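Local coordinates for protein Pcdhgc3 (Mus musculus, PDB 4ZI8) that is the three N-terminal extracellular cadherin repeats of a clustered protocadherin, binds calcium ions and probably mediates calcium-dependent cell adhesion that may help establish specific neuronal connections, at residues Leu82-Leu87 / Val115-Asn121; Ser124-Met130 / Ala216-Arg221; Ile269-Phe273 / Ala286-Gly292. All blocks are in the same frame, centred on the assembly; numbering follows the deposited sequence. Where two conformers were deposited one is given.

Contact 1 (Leu82-Leu87 / Val115-Asn121); sequences LDREEL and VQDINDN. With CA (calcium ion), chain O; CA (calcium ion), chain P; CA (calcium ion), chain N.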
loop_
_atom_site.group_PDB
_atom_site.type_symbol
_atom_site.label_atom_id
_atom_site.label_comp_id
_atom_site.label_asym_id
_atom_site.label_seq_id
_atom_site.Cartn_x
_atom_site.Cartn_y
_atom_site.Cartn_z
ATOM N N LEU B 82 -24.428 -40.383 11.184
ATOM C CA LEU B 82 -23.700 -39.791 12.302
ATOM C C LEU B 82 -22.551 -39.002 11.709
ATOM O O LEU B 82 -21.498 -39.576 11.412
ATOM C CB LEU B 82 -23.172 -40.862 13.262
ATOM C CG LEU B 82 -24.249 -41.578 14.087
ATOM C CD1 LEU B 82 -23.783 -42.992 14.405
ATOM C CD2 LEU B 82 -24.461 -40.794 15.356
ATOM N N ASP B 83 -22.778 -37.709 11.486
ATOM C CA ASP B 83 -21.754 -36.818 10.950
ATOM C C ASP B 83 -21.192 -36.047 12.107
ATOM O O ASP B 83 -21.861 -35.147 12.642
ATOM C CB ASP B 83 -22.353 -35.884 9.897
ATOM C CG ASP B 83 -21.399 -34.797 9.464
ATOM O OD1 ASP B 83 -20.158 -34.949 9.577
ATOM O OD2 ASP B 83 -21.921 -33.779 8.974
ATOM N N ARG B 84 -19.993 -36.430 12.534
ATOM C CA ARG B 84 -19.353 -35.787 13.667
ATOM C C ARG B 84 -19.279 -34.264 13.441
ATOM O O ARG B 84 -19.399 -33.507 14.394
ATOM C CB ARG B 84 -17.951 -36.391 13.919
ATOM C CG ARG B 84 -17.305 -36.048 15.284
ATOM C CD ARG B 84 -15.792 -35.854 15.163
ATOM N NE ARG B 84 -15.499 -34.746 14.262
ATOM C CZ ARG B 84 -15.603 -33.467 14.598
ATOM N NH1 ARG B 84 -15.940 -33.116 15.830
ATOM N NH2 ARG B 84 -15.365 -32.537 13.703
ATOM N N GLU B 85 -19.109 -33.803 12.198
ATOM C CA GLU B 85 -18.964 -32.369 11.987
ATOM C C GLU B 85 -20.237 -31.640 12.384
ATOM O O GLU B 85 -20.177 -30.589 13.030
ATOM C CB GLU B 85 -18.581 -32.044 10.521
ATOM C CG GLU B 85 -17.083 -32.201 10.254
ATOM C CD GLU B 85 -16.634 -33.661 10.293
ATOM O OE1 GLU B 85 -17.230 -34.488 9.586
ATOM O OE2 GLU B 85 -15.678 -34.000 11.015
ATOM N N GLU B 86 -21.381 -32.190 12.004
ATOM C CA GLU B 86 -22.672 -31.626 12.378
ATOM C C GLU B 86 -22.946 -31.755 13.860
ATOM O O GLU B 86 -23.520 -30.862 14.477
ATOM C CB GLU B 86 -23.802 -32.316 11.631
ATOM C CG GLU B 86 -25.153 -31.660 11.872
ATOM C CD GLU B 86 -26.284 -32.475 11.282
ATOM O OE1 GLU B 86 -26.099 -33.689 11.051
ATOM O OE2 GLU B 86 -27.355 -31.907 11.040
ATOM N N LEU B 87 -22.558 -32.884 14.424
ATOM C CA LEU B 87 -22.911 -33.191 15.810
ATOM C C LEU B 87 -22.176 -32.287 16.770
ATOM O O LEU B 87 -22.775 -31.746 17.718
ATOM C CB LEU B 87 -22.586 -34.646 16.125
ATOM C CG LEU B 87 -23.570 -35.688 15.579
ATOM C CD1 LEU B 87 -23.005 -37.101 15.664
ATOM C CD2 LEU B 87 -24.809 -35.607 16.408
ATOM N N VAL B 115 -18.364 -40.776 18.986
ATOM C CA VAL B 115 -18.321 -40.699 17.534
ATOM C C VAL B 115 -16.964 -40.124 17.130
ATOM O O VAL B 115 -16.648 -38.956 17.410
ATOM C CB VAL B 115 -19.478 -39.866 16.988
ATOM C CG1 VAL B 115 -19.384 -39.731 15.463
ATOM C CG2 VAL B 115 -20.832 -40.509 17.400
ATOM N N GLN B 116 -16.133 -40.981 16.548
ATOM C CA GLN B 116 -14.754 -40.632 16.238
ATOM C C GLN B 116 -14.621 -39.997 14.861
ATOM O O GLN B 116 -15.253 -40.442 13.916
ATOM C CB GLN B 116 -13.872 -41.870 16.320
ATOM C CG GLN B 116 -13.895 -42.520 17.724
ATOM C CD GLN B 116 -13.309 -43.917 17.740
ATOM O OE1 GLN B 116 -13.352 -44.639 16.736
ATOM N NE2 GLN B 116 -12.775 -44.319 18.895
ATOM N N ASP B 117 -13.749 -38.990 14.758
ATOM C CA ASP B 117 -13.531 -38.238 13.511
ATOM C C ASP B 117 -12.919 -39.059 12.429
ATOM O O ASP B 117 -12.001 -39.815 12.687
ATOM C CB ASP B 117 -12.620 -37.032 13.766
ATOM C CG ASP B 117 -12.582 -36.065 12.590
ATOM O OD1 ASP B 117 -13.646 -35.784 11.998
ATOM O OD2 ASP B 117 -11.491 -35.548 12.265
ATOM N N ILE B 118 -13.401 -38.915 11.195
ATOM C CA ILE B 118 -12.623 -39.397 10.069
ATOM C C ILE B 118 -12.333 -38.194 9.175
ATOM O O ILE B 118 -13.013 -37.149 9.245
ATOM C CB ILE B 118 -13.335 -40.552 9.258
ATOM C CG1 ILE B 118 -14.527 -40.012 8.486
ATOM C CG2 ILE B 118 -13.780 -41.716 10.214
ATOM C CD1 ILE B 118 -15.314 -41.082 7.695
ATOM N N ASN B 119 -11.311 -38.322 8.354
ATOM C CA ASN B 119 -10.936 -37.208 7.489
ATOM C C ASN B 119 -11.771 -37.150 6.223
ATOM O O ASN B 119 -11.224 -37.288 5.096
ATOM C CB ASN B 119 -9.452 -37.257 7.113
ATOM C CG ASN B 119 -8.965 -35.894 6.590
ATOM O OD1 ASN B 119 -9.558 -34.864 6.913
ATOM N ND2 ASN B 119 -7.939 -35.889 5.748
ATOM N N ASP B 120 -13.080 -36.907 6.393
ATOM C CA ASP B 120 -14.016 -36.841 5.273
ATOM C C ASP B 120 -14.224 -35.424 4.737
ATOM O O ASP B 120 -15.075 -35.220 3.859
ATOM C CB ASP B 120 -15.381 -37.448 5.658
ATOM C CG ASP B 120 -15.935 -36.932 6.995
ATOM O OD1 ASP B 120 -15.200 -36.301 7.779
ATOM O OD2 ASP B 120 -17.122 -37.232 7.313
ATOM N N ASN B 121 -13.435 -34.452 5.196
ATOM C CA ASN B 121 -13.514 -33.098 4.603
ATOM C C ASN B 121 -12.176 -32.511 4.135
ATOM O O ASN B 121 -11.136 -32.609 4.848
ATOM C CB ASN B 121 -14.147 -32.133 5.610
ATOM C CG ASN B 121 -15.569 -32.518 5.987
ATOM O OD1 ASN B 121 -16.538 -32.057 5.362
ATOM N ND2 ASN B 121 -15.712 -33.367 7.019
HETATM CA CA CA O . -14.712 -35.710 9.968
HETATM CA CA CA P . -18.496 -36.107 8.656
HETATM CA CA CA N . -9.882 -32.599 6.767
HETATM O O HOH W 1 -18.748 -34.651 6.751
#
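Leu-82 CD2 lies 4.2 Å from Val-115 CG2, beginning a contact that brings together two cadherin calcium signatures, the DRE triplet Asp-83 to Glu-85 and the DXNDN linker Asp-117 to Asn-121. Asp-83 is an N-cap: its OD1 accepts from Glu-85 N and binds the chain P calcium at 2.2 Å. That amide arrives 68° out of the carboxylate plane. With Arg-84, CB packs on Val-115 CG1, and the chain bends at chi2 and chi3. This bend brings Arg-84 NE to 3.1 Å from Asp-117 OD1, a salt bridge in which the guanidinium and carboxylate planes stand 89° apart. Arg-84 NH2 donates to Glu-85 OE2 at 3.1 Å, and Gly-89, just beyond the segment, is a further partner of the guanidinium; Asp-117 has a second partner in Asn-157. Two anionic oxygens thus share one cation beside the metals, which probably offsets part of the carboxylate repulsion. Glu-85 straddles both ions: OE1 is 2.3 Å from the chain P calcium and OE2 2.2 Å from the chain O calcium, with OE1 a longer ligand of the latter. Asp-117 OD1, Ile-118 O and Asp-120 OD1 share that ion, while Asp-120 OD2 turns to the other. Glu-29 and Asp-153 complete the chain O site. Finally, Leu-87 CD1 comes 4.4 Å from Val-115 CG2, the same methyl that meets Leu-82.

Contact 2 (Ser124-Met130 / Ala216-Arg221); sequences SFPTGEM and ATLPIR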
loop_
_atom_site.group_PDB
_atom_site.type_symbol
_atom_site.label_atom_id
_atom_site.label_comp_id
_atom_site.label_asym_id
_atom_site.label_seq_id
_atom_site.Cartn_x
_atom_site.Cartn_y
_atom_site.Cartn_z
ATOM N N SER B 124 -11.618 -25.785 3.019
ATOM C CA SER B 124 -12.219 -24.962 1.986
ATOM C C SER B 124 -11.938 -23.489 2.247
ATOM O O SER B 124 -11.752 -23.060 3.382
ATOM C CB SER B 124 -13.731 -25.185 1.887
ATOM O OG SER B 124 -14.383 -24.728 3.051
ATOM N N PHE B 125 -11.887 -22.728 1.168
ATOM C CA PHE B 125 -11.744 -21.271 1.238
ATOM C C PHE B 125 -13.096 -20.622 1.082
ATOM O O PHE B 125 -13.933 -21.119 0.352
ATOM C CB PHE B 125 -10.821 -20.770 0.141
ATOM C CG PHE B 125 -9.379 -21.080 0.358
ATOM C CD1 PHE B 125 -8.611 -20.293 1.180
ATOM C CD2 PHE B 125 -8.785 -22.136 -0.294
ATOM C CE1 PHE B 125 -7.280 -20.553 1.351
ATOM C CE2 PHE B 125 -7.450 -22.404 -0.128
ATOM C CZ PHE B 125 -6.691 -21.612 0.686
ATOM N N PRO B 126 -13.325 -19.488 1.745
ATOM C CA PRO B 126 -14.635 -18.865 1.611
ATOM C C PRO B 126 -14.895 -18.174 0.260
ATOM O O PRO B 126 -16.026 -17.805 0.015
ATOM C CB PRO B 126 -14.630 -17.841 2.742
ATOM C CG PRO B 126 -13.230 -17.443 2.860
ATOM C CD PRO B 126 -12.459 -18.733 2.661
ATOM N N THR B 127 -13.894 -17.994 -0.595
ATOM C CA THR B 127 -14.154 -17.432 -1.923
ATOM C C THR B 127 -13.394 -18.259 -2.940
ATOM O O THR B 127 -12.510 -19.016 -2.581
ATOM C CB THR B 127 -13.750 -15.946 -2.052
ATOM O OG1 THR B 127 -12.326 -15.831 -1.991
ATOM C CG2 THR B 127 -14.366 -15.121 -0.939
ATOM N N GLY B 128 -13.776 -18.149 -4.201
ATOM C CA GLY B 128 -13.122 -18.908 -5.248
ATOM C C GLY B 128 -11.872 -18.236 -5.780
ATOM O O GLY B 128 -11.177 -18.806 -6.618
ATOM N N GLU B 129 -11.585 -17.016 -5.327
ATOM C CA GLU B 129 -10.400 -16.324 -5.803
ATOM C C GLU B 129 -10.093 -15.114 -4.953
ATOM O O GLU B 129 -10.952 -14.556 -4.269
ATOM C CB GLU B 129 -10.559 -15.874 -7.270
ATOM C CG GLU B 129 -11.811 -15.052 -7.558
ATOM C CD GLU B 129 -11.696 -14.212 -8.830
ATOM O OE1 GLU B 129 -10.979 -14.612 -9.778
ATOM O OE2 GLU B 129 -12.311 -13.127 -8.866
ATOM N N MET B 130 -8.858 -14.683 -5.053
ATOM C CA MET B 130 -8.436 -13.496 -4.357
ATOM C C MET B 130 -7.628 -12.566 -5.269
ATOM O O MET B 130 -6.781 -13.038 -6.014
ATOM C CB MET B 130 -7.618 -13.926 -3.154
ATOM C CG MET B 130 -7.088 -12.796 -2.397
ATOM S SD MET B 130 -6.204 -13.389 -0.959
ATOM C CE MET B 130 -5.811 -11.745 -0.338
ATOM N N ALA B 216 -7.304 -27.735 -0.547
ATOM C CA ALA B 216 -8.098 -26.805 -1.326
ATOM C C ALA B 216 -7.109 -25.811 -1.942
ATOM O O ALA B 216 -6.019 -25.615 -1.404
ATOM C CB ALA B 216 -9.125 -26.076 -0.454
ATOM N N THR B 217 -7.514 -25.173 -3.032
ATOM C CA THR B 217 -6.691 -24.154 -3.665
ATOM C C THR B 217 -7.398 -22.817 -3.762
ATOM O O THR B 217 -8.638 -22.735 -3.891
ATOM C CB THR B 217 -6.269 -24.578 -5.062
ATOM O OG1 THR B 217 -7.424 -25.008 -5.784
ATOM C CG2 THR B 217 -5.290 -25.722 -4.982
ATOM N N LEU B 218 -6.598 -21.753 -3.759
ATOM C CA LEU B 218 -7.123 -20.430 -3.935
ATOM C C LEU B 218 -6.268 -19.698 -4.984
ATOM O O LEU B 218 -5.111 -19.421 -4.731
ATOM C CB LEU B 218 -7.127 -19.686 -2.605
ATOM C CG LEU B 218 -7.671 -18.259 -2.606
ATOM C CD1 LEU B 218 -9.145 -18.205 -2.881
ATOM C CD2 LEU B 218 -7.360 -17.583 -1.298
ATOM N N PRO B 219 -6.827 -19.436 -6.171
ATOM C CA PRO B 219 -6.122 -18.573 -7.138
ATOM C C PRO B 219 -5.901 -17.189 -6.574
ATOM O O PRO B 219 -6.859 -16.559 -6.107
ATOM C CB PRO B 219 -7.078 -18.483 -8.336
ATOM C CG PRO B 219 -8.093 -19.534 -8.105
ATOM C CD PRO B 219 -8.166 -19.811 -6.627
ATOM N N ILE B 220 -4.666 -16.719 -6.640
ATOM C CA ILE B 220 -4.336 -15.360 -6.255
ATOM C C ILE B 220 -3.869 -14.597 -7.475
ATOM O O ILE B 220 -2.835 -14.922 -8.069
ATOM C CB ILE B 220 -3.246 -15.351 -5.184
ATOM C CG1 ILE B 220 -3.727 -16.153 -3.962
ATOM C CG2 ILE B 220 -2.867 -13.931 -4.805
ATOM C CD1 ILE B 220 -2.597 -16.499 -3.058
ATOM N N ARG B 221 -4.629 -13.598 -7.878
ATOM C CA ARG B 221 -4.188 -12.817 -9.003
ATOM C C ARG B 221 -3.677 -11.451 -8.524
ATOM O O ARG B 221 -4.410 -10.640 -7.962
ATOM C CB ARG B 221 -5.297 -12.712 -10.056
ATOM C CG ARG B 221 -6.469 -11.834 -9.763
ATOM C CD ARG B 221 -7.388 -11.755 -10.983
ATOM N NE ARG B 221 -8.330 -10.651 -10.857
ATOM C CZ ARG B 221 -9.468 -10.712 -10.171
ATOM N NH1 ARG B 221 -10.266 -9.651 -10.102
ATOM N NH2 ARG B 221 -9.810 -11.837 -9.550
HETATM O O HOH W 2 -11.118 -21.641 -3.456
#
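In Phe-125 the CG stands opposite the carbonyl carbon (chi1 -73°), and in Leu-218 it stands opposite the backbone N (chi1 -179°); together these torsions lay the aromatic ring against the leucine and spread the leucine methyls over the loop. Leu-218 CB sits 3.7 Å from the Phe-125 ring centroid and only 10° off its normal, a CH-pi contact over the centre of one face. CD2 extends along the same ring, 3.9 Å from Phe-125 CD1, whereas CD1 turns to the loop backbone, 3.5 Å from Thr-127 O. Ala-216 O lies at the ring edge, and Leu-204 and Ala-206 of the adjoining strand 199-208 also touch the phenyl group. One water donates to both Thr-127 O and Thr-217 O, bridging the two segments where their backbones do not yet pair directly. Pairing starts further on: Met-130 N donates to Pro-219 O at 2.9 Å and Arg-221 N to Met-130 O at 2.9 Å, each approaching nearly along the C=O axis. Beside this pair of bonds, Glu-129 OE2 meets Arg-221 NH2 at 2.9 Å, at the edge of the guanidinium, forming a salt bridge at the protein surface. The parallel bridge of Met-130 with Ile-220 marks where strand 130-135 joins strand 215-225, the first-to-last parallel strand pairing characteristic of the cadherin-repeat beta sandwich.

Contact 3 (Ile269-Phe273 / Ala286-Gly292); sequences IVYSF and ALDLVTG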
loop_
_atom_site.group_PDB
_atom_site.type_symbol
_atom_site.label_atom_id
_atom_site.label_comp_id
_atom_site.label_asym_id
_atom_site.label_seq_id
_atom_site.Cartn_x
_atom_site.Cartn_y
_atom_site.Cartn_z
ATOM N N ILE B 269 4.548 12.117 -22.000
ATOM C CA ILE B 269 5.596 13.130 -22.033
ATOM C C ILE B 269 5.115 14.520 -22.419
ATOM O O ILE B 269 4.277 14.687 -23.344
ATOM C CB ILE B 269 6.703 12.669 -22.967
ATOM C CG1 ILE B 269 7.555 11.658 -22.204
ATOM C CG2 ILE B 269 7.568 13.855 -23.437
ATOM C CD1 ILE B 269 8.150 10.625 -23.080
ATOM N N VAL B 270 5.606 15.497 -21.653
ATOM C CA VAL B 270 5.389 16.916 -21.914
ATOM C C VAL B 270 6.706 17.593 -22.308
ATOM O O VAL B 270 7.700 17.475 -21.585
ATOM C CB VAL B 270 4.840 17.646 -20.685
ATOM C CG1 VAL B 270 4.692 19.160 -20.986
ATOM C CG2 VAL B 270 3.540 17.048 -20.244
ATOM N N TYR B 271 6.708 18.304 -23.433
ATOM C CA TYR B 271 7.914 19.001 -23.883
ATOM C C TYR B 271 7.837 20.472 -23.527
ATOM O O TYR B 271 6.804 21.089 -23.704
ATOM C CB TYR B 271 8.103 18.852 -25.395
ATOM C CG TYR B 271 8.254 17.427 -25.845
ATOM C CD1 TYR B 271 9.457 16.753 -25.659
ATOM C CD2 TYR B 271 7.196 16.744 -26.448
ATOM C CE1 TYR B 271 9.608 15.443 -26.053
ATOM C CE2 TYR B 271 7.339 15.417 -26.859
ATOM C CZ TYR B 271 8.554 14.776 -26.656
ATOM O OH TYR B 271 8.737 13.473 -27.046
ATOM N N SER B 272 8.934 21.048 -23.042
ATOM C CA SER B 272 8.943 22.462 -22.696
ATOM C C SER B 272 10.343 22.999 -22.898
ATOM O O SER B 272 11.299 22.214 -23.025
ATOM C CB SER B 272 8.481 22.687 -21.252
ATOM O OG SER B 272 9.373 22.094 -20.325
ATOM N N PHE B 273 10.456 24.322 -22.957
ATOM C CA PHE B 273 11.758 24.953 -22.993
ATOM C C PHE B 273 12.421 24.773 -21.644
ATOM O O PHE B 273 11.820 25.067 -20.606
ATOM C CB PHE B 273 11.641 26.444 -23.336
ATOM C CG PHE B 273 11.270 26.701 -24.770
ATOM C CD1 PHE B 273 12.109 26.297 -25.798
ATOM C CD2 PHE B 273 10.084 27.340 -25.092
ATOM C CE1 PHE B 273 11.760 26.533 -27.144
ATOM C CE2 PHE B 273 9.738 27.587 -26.412
ATOM C CZ PHE B 273 10.567 27.188 -27.435
ATOM N N ALA B 286 8.750 28.611 -30.878
ATOM C CA ALA B 286 7.587 28.031 -30.235
ATOM C C ALA B 286 7.782 26.512 -30.189
ATOM O O ALA B 286 8.463 25.936 -31.043
ATOM C CB ALA B 286 6.325 28.398 -30.959
ATOM N N LEU B 287 7.190 25.866 -29.198
ATOM C CA LEU B 287 7.390 24.452 -29.023
ATOM C C LEU B 287 6.055 23.792 -28.660
ATOM O O LEU B 287 5.412 24.177 -27.681
ATOM C CB LEU B 287 8.438 24.199 -27.938
ATOM C CG LEU B 287 8.628 22.736 -27.523
ATOM C CD1 LEU B 287 9.375 21.936 -28.579
ATOM C CD2 LEU B 287 9.358 22.671 -26.176
ATOM N N ASP B 288 5.608 22.830 -29.451
ATOM C CA ASP B 288 4.389 22.124 -29.072
ATOM C C ASP B 288 4.656 21.168 -27.926
ATOM O O ASP B 288 5.481 20.257 -28.048
ATOM C CB ASP B 288 3.807 21.358 -30.246
ATOM C CG ASP B 288 2.411 20.871 -29.967
ATOM O OD1 ASP B 288 2.255 19.889 -29.210
ATOM O OD2 ASP B 288 1.459 21.484 -30.496
ATOM N N LEU B 289 3.930 21.346 -26.825
ATOM C CA LEU B 289 4.206 20.589 -25.611
ATOM C C LEU B 289 3.876 19.098 -25.759
ATOM O O LEU B 289 4.385 18.288 -25.002
ATOM C CB LEU B 289 3.441 21.189 -24.424
ATOM C CG LEU B 289 1.906 21.177 -24.530
ATOM C CD1 LEU B 289 1.397 20.130 -23.604
ATOM C CD2 LEU B 289 1.277 22.479 -24.170
ATOM N N VAL B 290 3.041 18.741 -26.734
ATOM C CA VAL B 290 2.698 17.334 -26.975
ATOM C C VAL B 290 3.585 16.715 -28.053
ATOM O O VAL B 290 4.114 15.607 -27.871
ATOM C CB VAL B 290 1.248 17.162 -27.398
ATOM C CG1 VAL B 290 0.919 15.645 -27.626
ATOM C CG2 VAL B 290 0.319 17.720 -26.327
ATOM N N THR B 291 3.773 17.424 -29.162
ATOM C CA THR B 291 4.424 16.807 -30.302
ATOM C C THR B 291 5.917 17.014 -30.337
ATOM O O THR B 291 6.601 16.328 -31.094
ATOM C CB THR B 291 3.877 17.325 -31.610
ATOM O OG1 THR B 291 4.230 18.700 -31.734
ATOM C CG2 THR B 291 2.372 17.166 -31.661
ATOM N N GLY B 292 6.433 17.948 -29.545
ATOM C CA GLY B 292 7.859 18.234 -29.572
ATOM C C GLY B 292 8.325 18.964 -30.830
ATOM O O GLY B 292 9.522 19.079 -31.112
HETATM O O HOH W 3 4.246 13.580 -25.829
#
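Edge strand 269-273 and the turn after strand 285-287 lie along one flank of the third cadherin repeat, where the edges of its two sheets come together; Tyr-271 and Leu-289 form the central pair. Tyr-271 N donates to Leu-289 O at 2.8 Å with an N-H...O angle of 174°. Around this bond, Leu-289 CA approaches Tyr-271 O at 3.3 Å in a CA-H...O contact. The Tyr-271 ring lies against the turn: Val-290 O lies at its edge, 3.4 Å from CE2, while Gly-292 CA stands over a face, 4.0 Å from the centroid and 29° off the normal. Ile-269 CG2 lies over the opposite face, offset from the ring centre, and the hydroxyl hydrogen-bonds to Ala-258, so both faces and the polar end have partners. Further along, Leu-287 has its CG trans to the backbone N (chi1 173°), which delivers CD2 to the strand backbone, 3.4 Å from Ser-272 C. Its CB meanwhile rests over the Phe-273 ring, 3.7 Å from CZ. The turn itself is an Asx turn and Asx motif: Asp-288 OD1 accepts from Val-290 N at 2.8 Å and Thr-291 N at 2.9 Å, the two donors coming from opposite faces of the carboxylate plane. A water bridges Ile-269 O and Val-290 O. The single direct hydrogen bond between the segments, set among CH-pi, CA-H...O and apolar contacts, implies that the edges meet through one backbone bond and side chains resting on a turn that the two bonds to Asp-288 OD1 probably help to hold, with no continuous beta ladder joining them.

How the contacts relate
The contacts follow one another along a rod of three cadherin repeats. Contacts 1 and 2 adjoin in sequence, with centres 24 Å apart, and are linked by the calcium-bearing connection: Asn-119 and Asn-121 of contact 1 reach forward to a third ion, whose other ligands, Asp-151, Asp-153, Asn-157 and Asp-208, lie further along the chain. Contact 2 is not a metal site, although the Ser-124 side chain is about 10 Å from a calcium ion. Contact 3 is 48 Å from contact 2 and 72 Å from contact 1, centre to centre, yet its Ile-269 side chain lies about 7 Å from another calcium ion. Contacts 1 and 3 occupy opposite sides of the chain's centre.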